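Local atomic coordinates of uncharacterized protein (Bombyx mori, PDB entry 5AZ0), a protein that probably catalyses the reduction of carbonyl compounds as a silkworm aldo-keto reductase, AKR2E5, of the TIM-barrel superfamily. Residues V105-H110 against W138-S143; D148-Y153 against P320-P325; A113-S118 against R158-V163. All blocks are in the same frame, centred on the assembly; numbering follows the deposited sequence. Where two conformers were deposited one is given.

Overall arrangement
In this TIM barrel of parallel strands, contacts 2 and 3 each lie on the same side of the chain's centre as contact 1. Contact 1 joins the loops that follow strands 100-105 and 133-136, at the barrel end where aldo-keto reductases carry their active site. Contact 2 continues outward from it, with centres about 8 Å apart. Ser141 OG meets Ile151 N at 2.7 Å and Ser141 O meets Glu149 N at 2.9 Å, both probable hydrogen bonds. Contact 3 pairs the helices that come after these loops, its centre about 12 Å from that of contact 1. Tyr109 packs on Asp114 and Ser118, and Val105 reaches Phe160. Contacts 2 and 3 do not touch.

Contact 1: V105-H110 against W138-S143; sequences VWQHYH and WPMSIS
Gln107 and Ser141 bring the two loops to 4.9 Å between their CA atoms, where the 105-110 loop makes a type I beta turn from Trp106 to Tyr109. One backbone hydrogen bond ties them: Ile142 N donates to Gln107 O over 3.1 Å. Ser141 CA adds a CA-H...O contact to the same oxygen, at 3.5 Å. Gln107 has the largest share of the contact. Its chain bends at the second torsion (chi2 67°), which sets the amide over the face of Trp106 and against the edge of Trp138. Gln107 NE2 sits over the centre of the Trp106 ring, 3.2 Å above its plane. Gln107 OE1 comes in at the edge of Trp138, 3.3 Å from CD1, with amide and ring planes 68° apart. The indoles themselves form an offset edge-to-face pair. The Trp138 edge is turned to the Trp106 face, and Trp138 NE1 lies 3.8 Å from Trp106 CZ3. The NE1 of Trp106 bonds instead to Met341 O. His110 has Ser141 CA over one face. One water, in the plane of this ring, is 2.7 Å from His110 NE2. It accepts from Trp138 N and lies within bonding distance of Val105 O and Gln107 OE1, perhaps not donating to both at once. A second water joins His110 ND1, 2.8 Å away, to Pro139 O. Both loops lie at the C-terminal end of the barrel strands, where aldo-keto reductases have their active site. Waters link both buried His110 nitrogens to 138-143 and, with Ser141 over one face, probably help hold the ring.

Contact 2: D148-Y153 against P320-P325; sequences DEKIDY and PYENYP. With ACT (acetate ion), chain I.
Asp148 OD2 is gripped by Glu322 N and by a water. Glu322 N donates to Asp148 OD2 over 2.8 Å, nearly straight at 174°, on the syn side but tilted out of the carboxylate plane. The water donates to Asp148 OD2 over 2.6 Å. Asp148 OD1 accepts from Lys150 N in an Asx turn. A first torsion of -168° swings the Asp148 carboxylate away from its own N and across to the other segment, while its CB packs on Tyr321 CD2 at 3.5 Å. The phenol end of Tyr321 bonds to Gly146 O. Segment 320-325 belongs to the C-terminal region after helix 297-304 and makes a type II turn from Tyr321 to Tyr324. In aldo-keto reductases the C-terminal loop helps shape the substrate site. Here it packs on the loop leading into helix 153-165, whose N-cap is Asp152. Lys150 crosses Glu322 at the surface, and their salt bridge is long: Lys150 NZ is 3.8 Å from Glu322 OE2. Asn323 ND2 meets the ring edge of Tyr153, 3.2 Å from CE2. A water lies within bonding distance of both Asn323 OD1 and Ile151 O. Tyr153 OH donates to an acetate oxygen, OXT, at 2.5 Å; the ion is probably from the crystallisation liquor.

Contact 3: A113-S118 against R158-V163; sequences ADVEVS and RGFEEV
Rotation of the Val115 side chain to chi1 178° puts CG1 opposite N and lays that methyl over the face of Phe160. The Phe160 ring, with CG anti to the carbonyl carbon (chi1 -82°), swings back toward Val115 although its CB points away. CG1 of Val115 stands 4.0 Å from the ring centroid of Phe160 in a CH-pi contact. It lies toward the rim and comes within 3.7 Å of CD1 of Phe160. Val115 CG1 is also 4.1 Å from Val163 CG1. Val163 CG1 packs on the backbone of helix 112-126, 3.5 Å from Glu116 CA. The carboxylate of Glu116 leads away and pairs with Arg120. The lack of a side chain at Gly159 is consistent with the close approach of the helices: a CB there would clash with Val115 CG2. The two short helical segments approach to 7.8 Å between axes and cross at -50°. With an alanine in place of Phe160, the Val115 methyl would probably lose the ring face under it and a gap would be likely to open toward the strands. The contact is apolar and largely buried, as between adjacent outer helices of a TIM barrel. Helices 112-126 and 153-165 follow strands 100-105 and 133-136. Phe160 reaches inward from this pair to Val105, Val134, Met136 and Ile172 on three neighbouring strands, and its ring also meets that of Trp157.

Contact 1: V105-H110 against W138-S143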
loop_
_atom_site.group_PDB
_atom_site.type_symbol
_atom_site.label_atom_id
_atom_site.label_comp_id
_atom_site.label_asym_id
_atom_site.label_seq_id
_atom_site.Cartn_x
_atom_site.Cartn_y
_atom_site.Cartn_z
ATOM N N VAL A 105 -9.190 -2.988 -6.271
ATOM C CA VAL A 105 -10.304 -3.864 -6.685
ATOM C C VAL A 105 -10.047 -5.191 -5.978
ATOM O O VAL A 105 -8.919 -5.847 -6.153
ATOM C CB VAL A 105 -10.212 -4.115 -8.193
ATOM C CG1 VAL A 105 -11.202 -5.179 -8.695
ATOM C CG2 VAL A 105 -10.462 -2.797 -8.922
ATOM N N TRP A 106 -11.075 -5.668 -5.285
ATOM C CA TRP A 106 -10.985 -6.873 -4.495
ATOM C C TRP A 106 -11.256 -8.149 -5.284
ATOM O O TRP A 106 -11.565 -8.115 -6.517
ATOM C CB TRP A 106 -11.962 -6.711 -3.306
ATOM C CG TRP A 106 -11.778 -7.598 -2.077
ATOM C CD1 TRP A 106 -12.653 -8.567 -1.647
ATOM C CD2 TRP A 106 -10.723 -7.561 -1.103
ATOM N NE1 TRP A 106 -12.196 -9.149 -0.485
ATOM C CE2 TRP A 106 -11.032 -8.556 -0.107
ATOM C CE3 TRP A 106 -9.556 -6.827 -0.971
ATOM C CZ2 TRP A 106 -10.213 -8.806 0.982
ATOM C CZ3 TRP A 106 -8.726 -7.050 0.121
ATOM C CH2 TRP A 106 -9.051 -8.039 1.099
ATOM N N GLN A 107 -11.191 -9.293 -4.569
ATOM C CA GLN A 107 -11.020 -10.657 -5.155
ATOM C C GLN A 107 -12.203 -11.148 -5.895
ATOM O O GLN A 107 -12.061 -11.963 -6.842
ATOM C CB GLN A 107 -10.658 -11.707 -4.079
ATOM C CG GLN A 107 -9.206 -11.633 -3.611
ATOM C CD GLN A 107 -8.839 -10.380 -2.838
ATOM O OE1 GLN A 107 -8.493 -9.374 -3.434
ATOM N NE2 GLN A 107 -8.821 -10.453 -1.530
ATOM N N HIS A 108 -13.377 -10.582 -5.570
ATOM C CA HIS A 108 -14.595 -10.953 -6.340
ATOM C C HIS A 108 -14.878 -10.184 -7.577
ATOM O O HIS A 108 -15.867 -10.478 -8.278
ATOM C CB HIS A 108 -15.823 -11.042 -5.436
ATOM C CG HIS A 108 -16.204 -9.771 -4.766
ATOM N ND1 HIS A 108 -15.405 -9.153 -3.847
ATOM C CD2 HIS A 108 -17.353 -9.047 -4.812
ATOM C CE1 HIS A 108 -16.032 -8.091 -3.360
ATOM N NE2 HIS A 108 -17.221 -8.024 -3.912
ATOM N N TYR A 109 -13.972 -9.277 -7.960
ATOM C CA TYR A 109 -14.215 -8.493 -9.196
ATOM C C TYR A 109 -13.087 -8.777 -10.186
ATOM O O TYR A 109 -12.436 -7.841 -10.711
ATOM C CB TYR A 109 -14.361 -6.968 -8.767
ATOM C CG TYR A 109 -15.702 -6.651 -8.166
ATOM C CD1 TYR A 109 -16.812 -6.562 -8.965
ATOM C CD2 TYR A 109 -15.898 -6.482 -6.810
ATOM C CE1 TYR A 109 -18.073 -6.351 -8.445
ATOM C CE2 TYR A 109 -17.196 -6.220 -6.275
ATOM C CZ TYR A 109 -18.254 -6.174 -7.091
ATOM O OH TYR A 109 -19.531 -5.905 -6.628
ATOM N N HIS A 110 -12.768 -10.064 -10.431
ATOM C CA HIS A 110 -11.555 -10.409 -11.264
ATOM C C HIS A 110 -11.874 -10.740 -12.635
ATOM O O HIS A 110 -10.964 -10.872 -13.494
ATOM C CB HIS A 110 -10.669 -11.486 -10.657
ATOM C CG HIS A 110 -9.701 -10.981 -9.651
ATOM N ND1 HIS A 110 -8.421 -11.440 -9.605
ATOM C CD2 HIS A 110 -9.811 -10.062 -8.657
ATOM C CE1 HIS A 110 -7.757 -10.825 -8.638
ATOM N NE2 HIS A 110 -8.591 -10.010 -8.007
ATOM N N TRP A 138 -5.293 -8.326 -4.738
ATOM C CA TRP A 138 -4.603 -9.620 -4.629
ATOM C C TRP A 138 -4.722 -10.337 -5.914
ATOM O O TRP A 138 -5.643 -10.074 -6.679
ATOM C CB TRP A 138 -5.205 -10.516 -3.544
ATOM C CG TRP A 138 -5.023 -9.960 -2.217
ATOM C CD1 TRP A 138 -5.766 -8.995 -1.637
ATOM C CD2 TRP A 138 -4.011 -10.326 -1.255
ATOM N NE1 TRP A 138 -5.298 -8.741 -0.339
ATOM C CE2 TRP A 138 -4.202 -9.525 -0.107
ATOM C CE3 TRP A 138 -2.986 -11.274 -1.245
ATOM C CZ2 TRP A 138 -3.386 -9.614 1.019
ATOM C CZ3 TRP A 138 -2.146 -11.365 -0.115
ATOM C CH2 TRP A 138 -2.353 -10.535 0.999
ATOM N N PRO A 139 -3.789 -11.273 -6.183
ATOM C CA PRO A 139 -3.812 -12.024 -7.423
ATOM C C PRO A 139 -4.915 -13.133 -7.470
ATOM O O PRO A 139 -5.255 -13.650 -8.567
ATOM C CB PRO A 139 -2.368 -12.583 -7.506
ATOM C CG PRO A 139 -1.921 -12.653 -6.127
ATOM C CD PRO A 139 -2.554 -11.510 -5.412
ATOM N N MET A 140 -5.480 -13.486 -6.321
ATOM C CA MET A 140 -6.534 -14.537 -6.265
ATOM C C MET A 140 -7.886 -13.962 -6.747
ATOM O O MET A 140 -8.164 -12.761 -6.606
ATOM C CB MET A 140 -6.702 -15.115 -4.861
ATOM C CG MET A 140 -5.421 -15.556 -4.210
ATOM S SD MET A 140 -4.560 -14.317 -3.251
ATOM C CE MET A 140 -5.650 -13.788 -1.939
ATOM N N SER A 141 -8.676 -14.854 -7.322
ATOM C CA SER A 141 -10.024 -14.623 -7.768
ATOM C C SER A 141 -10.955 -15.522 -6.945
ATOM O O SER A 141 -10.987 -16.730 -7.169
ATOM C CB SER A 141 -10.120 -14.985 -9.219
ATOM O OG SER A 141 -9.945 -16.407 -9.445
ATOM N N ILE A 142 -11.657 -14.913 -6.010
ATOM C CA ILE A 142 -12.476 -15.553 -5.002
ATOM C C ILE A 142 -13.881 -14.923 -4.901
ATOM O O ILE A 142 -14.006 -13.713 -4.597
ATOM C CB ILE A 142 -11.807 -15.457 -3.604
ATOM C CG1 ILE A 142 -10.377 -16.028 -3.724
ATOM C CG2 ILE A 142 -12.599 -16.225 -2.545
ATOM C CD1 ILE A 142 -9.569 -15.960 -2.469
ATOM N N SER A 143 -14.935 -15.745 -5.047
ATOM C CA SER A 143 -16.320 -15.246 -4.899
ATOM C C SER A 143 -16.575 -14.744 -3.502
ATOM O O SER A 143 -15.826 -14.993 -2.552
ATOM C CB SER A 143 -17.405 -16.289 -5.294
ATOM O OG SER A 143 -17.663 -17.163 -4.189
HETATM O O HOH W 1 -8.210 -8.451 -5.845
HETATM O O HOH W 2 -7.042 -13.524 -10.762
#

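Contact 2: D148-Y153 against P320-P325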
loop_
_atom_site.group_PDB
_atom_site.type_symbol
_atom_site.label_atom_id
_atom_site.label_comp_id
_atom_site.label_asym_id
_atom_site.label_seq_id
_atom_site.Cartn_x
_atom_site.Cartn_y
_atom_site.Cartn_z
ATOM N N ASP A 148 -13.253 -20.483 -5.246
ATOM C CA ASP A 148 -12.156 -20.151 -6.083
ATOM C C ASP A 148 -12.642 -20.105 -7.477
ATOM O O ASP A 148 -13.046 -21.142 -7.997
ATOM C CB ASP A 148 -11.040 -21.187 -5.948
ATOM C CG ASP A 148 -9.716 -20.720 -6.611
ATOM O OD1 ASP A 148 -9.749 -19.681 -7.284
ATOM O OD2 ASP A 148 -8.649 -21.369 -6.436
ATOM N N GLU A 149 -12.579 -18.921 -8.131
ATOM C CA GLU A 149 -13.110 -18.780 -9.483
ATOM C C GLU A 149 -12.108 -19.119 -10.471
ATOM O O GLU A 149 -12.438 -19.221 -11.623
ATOM C CB GLU A 149 -13.705 -17.358 -9.712
ATOM C CG GLU A 149 -14.847 -17.154 -8.724
ATOM C CD GLU A 149 -15.659 -15.898 -8.840
ATOM O OE1 GLU A 149 -15.130 -14.788 -8.692
ATOM O OE2 GLU A 149 -16.871 -16.045 -8.969
ATOM N N LYS A 150 -10.851 -19.291 -10.032
ATOM C CA LYS A 150 -9.769 -19.720 -10.910
ATOM C C LYS A 150 -9.678 -18.865 -12.108
ATOM O O LYS A 150 -9.505 -19.346 -13.212
ATOM C CB LYS A 150 -9.946 -21.212 -11.277
ATOM C CG LYS A 150 -9.936 -22.111 -10.005
ATOM C CD LYS A 150 -10.132 -23.615 -10.334
ATOM C CE LYS A 150 -10.050 -24.453 -9.057
ATOM N NZ LYS A 150 -9.865 -25.896 -9.383
ATOM N N ILE A 151 -9.787 -17.543 -11.926
ATOM C CA ILE A 151 -9.562 -16.642 -13.090
ATOM C C ILE A 151 -8.095 -16.267 -13.092
ATOM O O ILE A 151 -7.548 -15.912 -12.058
ATOM C CB ILE A 151 -10.438 -15.367 -12.931
ATOM C CG1 ILE A 151 -11.909 -15.827 -12.889
ATOM C CG2 ILE A 151 -10.194 -14.387 -14.071
ATOM C CD1 ILE A 151 -12.866 -14.710 -12.554
ATOM N N ASP A 152 -7.466 -16.386 -14.239
ATOM C CA ASP A 152 -6.108 -15.950 -14.396
ATOM C C ASP A 152 -6.031 -14.380 -14.163
ATOM O O ASP A 152 -6.859 -13.655 -14.644
ATOM C CB ASP A 152 -5.666 -16.302 -15.789
ATOM C CG ASP A 152 -4.175 -16.121 -15.999
ATOM O OD1 ASP A 152 -3.456 -15.608 -15.091
ATOM O OD2 ASP A 152 -3.760 -16.506 -17.097
ATOM N N TYR A 153 -5.017 -13.922 -13.450
ATOM C CA TYR A 153 -4.785 -12.501 -13.217
ATOM C C TYR A 153 -4.489 -11.778 -14.524
ATOM O O TYR A 153 -4.750 -10.567 -14.608
ATOM C CB TYR A 153 -3.724 -12.256 -12.090
ATOM C CG TYR A 153 -2.395 -12.962 -12.373
ATOM C CD1 TYR A 153 -1.547 -12.507 -13.358
ATOM C CD2 TYR A 153 -2.045 -14.126 -11.689
ATOM C CE1 TYR A 153 -0.378 -13.141 -13.642
ATOM C CE2 TYR A 153 -0.854 -14.794 -11.975
ATOM C CZ TYR A 153 -0.022 -14.301 -12.943
ATOM O OH TYR A 153 1.164 -14.940 -13.256
ATOM N N PRO A 320 -5.180 -22.088 0.236
ATOM C CA PRO A 320 -5.705 -23.079 -0.751
ATOM C C PRO A 320 -6.156 -22.510 -2.093
ATOM O O PRO A 320 -6.535 -23.294 -2.980
ATOM C CB PRO A 320 -6.933 -23.692 -0.060
ATOM C CG PRO A 320 -6.994 -23.098 1.286
ATOM C CD PRO A 320 -6.058 -21.919 1.398
ATOM N N TYR A 321 -6.126 -21.176 -2.287
ATOM C CA TYR A 321 -6.663 -20.596 -3.563
ATOM C C TYR A 321 -5.613 -20.536 -4.604
ATOM O O TYR A 321 -4.465 -20.283 -4.314
ATOM C CB TYR A 321 -7.314 -19.207 -3.275
ATOM C CG TYR A 321 -8.563 -19.401 -2.463
ATOM C CD1 TYR A 321 -8.509 -19.491 -1.124
ATOM C CD2 TYR A 321 -9.808 -19.540 -3.105
ATOM C CE1 TYR A 321 -9.651 -19.770 -0.391
ATOM C CE2 TYR A 321 -10.967 -19.798 -2.406
ATOM C CZ TYR A 321 -10.883 -19.926 -1.061
ATOM O OH TYR A 321 -12.024 -20.167 -0.347
ATOM N N GLU A 322 -5.981 -20.726 -5.848
ATOM C CA GLU A 322 -5.028 -20.514 -6.889
ATOM C C GLU A 322 -4.476 -19.047 -6.849
ATOM O O GLU A 322 -5.177 -18.089 -6.453
ATOM C CB GLU A 322 -5.640 -20.887 -8.225
ATOM C CG GLU A 322 -5.848 -22.419 -8.335
ATOM C CD GLU A 322 -6.261 -22.965 -9.696
ATOM O OE1 GLU A 322 -6.389 -22.209 -10.707
ATOM O OE2 GLU A 322 -6.484 -24.192 -9.730
ATOM N N ASN A 323 -3.191 -18.900 -7.149
ATOM C CA ASN A 323 -2.496 -17.599 -7.144
ATOM C C ASN A 323 -2.269 -16.974 -5.787
ATOM O O ASN A 323 -1.702 -15.868 -5.679
ATOM C CB ASN A 323 -3.167 -16.624 -8.127
ATOM C CG ASN A 323 -2.978 -17.028 -9.556
ATOM O OD1 ASN A 323 -3.924 -17.165 -10.350
ATOM N ND2 ASN A 323 -1.760 -17.109 -9.939
ATOM N N TYR A 324 -2.571 -17.694 -4.714
ATOM C CA TYR A 324 -2.058 -17.281 -3.446
ATOM C C TYR A 324 -0.551 -17.053 -3.567
ATOM O O TYR A 324 0.165 -17.912 -4.113
ATOM C CB TYR A 324 -2.254 -18.335 -2.423
ATOM C CG TYR A 324 -1.718 -17.977 -1.056
ATOM C CD1 TYR A 324 -2.416 -17.132 -0.208
ATOM C CD2 TYR A 324 -0.562 -18.561 -0.564
ATOM C CE1 TYR A 324 -1.968 -16.816 1.064
ATOM C CE2 TYR A 324 -0.105 -18.285 0.706
ATOM C CZ TYR A 324 -0.796 -17.411 1.535
ATOM O OH TYR A 324 -0.351 -17.146 2.846
ATOM N N PRO A 325 -0.064 -15.887 -3.102
ATOM C CA PRO A 325 1.283 -15.485 -3.538
ATOM C C PRO A 325 2.418 -15.968 -2.665
ATOM O O PRO A 325 3.519 -16.061 -3.151
ATOM C CB PRO A 325 1.223 -13.931 -3.524
ATOM C CG PRO A 325 0.190 -13.636 -2.468
ATOM C CD PRO A 325 -0.850 -14.740 -2.568
HETATM C C ACT I . 2.517 -17.632 -11.702
HETATM O O ACT I . 2.769 -17.990 -10.533
HETATM O OXT ACT I . 1.409 -17.143 -12.072
HETATM C CH3 ACT I . 3.639 -17.852 -12.654
HETATM O O HOH W 3 -7.777 -17.765 -7.378
HETATM O O HOH W 4 -8.671 -23.834 -5.500
HETATM O O HOH W 5 -7.234 -25.741 -7.247
HETATM O O HOH W 6 -6.809 -17.311 -9.746
HETATM O O HOH W 7 -3.251 -17.574 -13.310
#

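Contact 3: A113-S118 against R158-V163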
loop_
_atom_site.group_PDB
_atom_site.type_symbol
_atom_site.label_atom_id
_atom_site.label_comp_id
_atom_site.label_asym_id
_atom_site.label_seq_id
_atom_site.Cartn_x
_atom_site.Cartn_y
_atom_site.Cartn_z
ATOM N N ALA A 113 -14.560 -7.562 -17.233
ATOM C CA ALA A 113 -15.641 -6.574 -17.177
ATOM C C ALA A 113 -15.940 -6.120 -15.784
ATOM O O ALA A 113 -16.481 -5.037 -15.619
ATOM C CB ALA A 113 -16.901 -7.138 -17.810
ATOM N N ASP A 114 -15.583 -6.884 -14.754
ATOM C CA ASP A 114 -15.879 -6.382 -13.453
ATOM C C ASP A 114 -14.986 -5.307 -12.920
ATOM O O ASP A 114 -15.346 -4.656 -11.920
ATOM C CB ASP A 114 -16.030 -7.498 -12.457
ATOM C CG ASP A 114 -17.414 -8.225 -12.643
ATOM O OD1 ASP A 114 -18.570 -7.623 -12.579
ATOM O OD2 ASP A 114 -17.282 -9.349 -13.037
ATOM N N VAL A 115 -13.810 -5.154 -13.509
ATOM C CA VAL A 115 -12.855 -4.150 -12.984
ATOM C C VAL A 115 -13.516 -2.758 -13.165
ATOM O O VAL A 115 -13.529 -1.998 -12.264
ATOM C CB VAL A 115 -11.558 -4.209 -13.784
ATOM C CG1 VAL A 115 -10.575 -3.156 -13.309
ATOM C CG2 VAL A 115 -10.895 -5.604 -13.596
ATOM N N GLU A 116 -14.112 -2.504 -14.312
ATOM C CA GLU A 116 -14.860 -1.253 -14.592
ATOM C C GLU A 116 -16.014 -0.971 -13.564
ATOM O O GLU A 116 -16.183 0.169 -13.060
ATOM C CB GLU A 116 -15.320 -1.218 -16.033
ATOM C CG GLU A 116 -16.048 0.069 -16.463
ATOM C CD GLU A 116 -17.621 0.069 -16.336
ATOM O OE1 GLU A 116 -18.193 -0.906 -15.802
ATOM O OE2 GLU A 116 -18.269 1.061 -16.809
ATOM N N VAL A 117 -16.703 -2.030 -13.155
ATOM C CA VAL A 117 -17.872 -1.867 -12.236
ATOM C C VAL A 117 -17.271 -1.522 -10.897
ATOM O O VAL A 117 -17.639 -0.534 -10.287
ATOM C CB VAL A 117 -18.727 -3.140 -12.122
ATOM C CG1 VAL A 117 -19.895 -2.867 -11.211
ATOM C CG2 VAL A 117 -19.250 -3.586 -13.476
ATOM N N SER A 118 -16.277 -2.293 -10.452
ATOM C CA SER A 118 -15.696 -2.000 -9.167
ATOM C C SER A 118 -15.107 -0.576 -9.074
ATOM O O SER A 118 -15.302 0.127 -8.079
ATOM C CB SER A 118 -14.643 -3.068 -8.796
ATOM O OG SER A 118 -14.123 -2.902 -7.474
ATOM N N ARG A 158 -6.535 -7.460 -18.281
ATOM C CA ARG A 158 -7.172 -6.847 -19.447
ATOM C C ARG A 158 -8.224 -5.791 -19.045
ATOM O O ARG A 158 -8.378 -4.797 -19.708
ATOM C CB ARG A 158 -7.874 -7.847 -20.398
ATOM C CG ARG A 158 -6.944 -8.838 -21.122
ATOM C CD ARG A 158 -7.601 -9.780 -22.212
ATOM N NE ARG A 158 -7.716 -11.199 -21.782
ATOM C CZ ARG A 158 -6.682 -12.063 -21.554
ATOM N NH1 ARG A 158 -5.395 -11.726 -21.717
ATOM N NH2 ARG A 158 -6.938 -13.313 -21.132
ATOM N N GLY A 159 -8.978 -6.068 -18.007
ATOM C CA GLY A 159 -9.935 -5.120 -17.463
ATOM C C GLY A 159 -9.201 -3.907 -16.911
ATOM O O GLY A 159 -9.689 -2.801 -17.090
ATOM N N PHE A 160 -8.050 -4.084 -16.242
ATOM C CA PHE A 160 -7.264 -2.882 -15.768
ATOM C C PHE A 160 -6.816 -2.057 -16.973
ATOM O O PHE A 160 -6.966 -0.848 -16.976
ATOM C CB PHE A 160 -6.063 -3.270 -14.895
ATOM C CG PHE A 160 -6.427 -3.518 -13.481
ATOM C CD1 PHE A 160 -7.162 -4.622 -13.125
ATOM C CD2 PHE A 160 -6.090 -2.613 -12.516
ATOM C CE1 PHE A 160 -7.553 -4.830 -11.822
ATOM C CE2 PHE A 160 -6.456 -2.808 -11.230
ATOM C CZ PHE A 160 -7.231 -3.895 -10.888
ATOM N N GLU A 161 -6.379 -2.711 -18.053
ATOM C CA GLU A 161 -5.997 -1.991 -19.268
ATOM C C GLU A 161 -7.175 -1.264 -19.900
ATOM O O GLU A 161 -6.989 -0.153 -20.449
ATOM C CB GLU A 161 -5.291 -2.938 -20.314
ATOM C CG GLU A 161 -3.972 -3.488 -19.744
ATOM C CD GLU A 161 -3.298 -4.594 -20.595
ATOM O OE1 GLU A 161 -4.024 -5.227 -21.343
ATOM O OE2 GLU A 161 -2.091 -4.879 -20.448
ATOM N N GLU A 162 -8.378 -1.880 -19.841
ATOM C CA GLU A 162 -9.569 -1.235 -20.369
ATOM C C GLU A 162 -9.937 0.053 -19.541
ATOM O O GLU A 162 -10.284 1.103 -20.128
ATOM C CB GLU A 162 -10.742 -2.280 -20.524
ATOM C CG GLU A 162 -10.522 -3.330 -21.660
ATOM C CD GLU A 162 -11.392 -4.654 -21.607
ATOM O OE1 GLU A 162 -12.108 -4.960 -20.624
ATOM O OE2 GLU A 162 -11.352 -5.412 -22.609
ATOM N N VAL A 163 -9.877 -0.005 -18.230
ATOM C CA VAL A 163 -10.313 1.174 -17.427
ATOM C C VAL A 163 -9.293 2.316 -17.569
ATOM O O VAL A 163 -9.684 3.483 -17.518
ATOM C CB VAL A 163 -10.551 0.873 -15.963
ATOM C CG1 VAL A 163 -11.745 -0.100 -15.826
ATOM C CG2 VAL A 163 -9.311 0.317 -15.229
#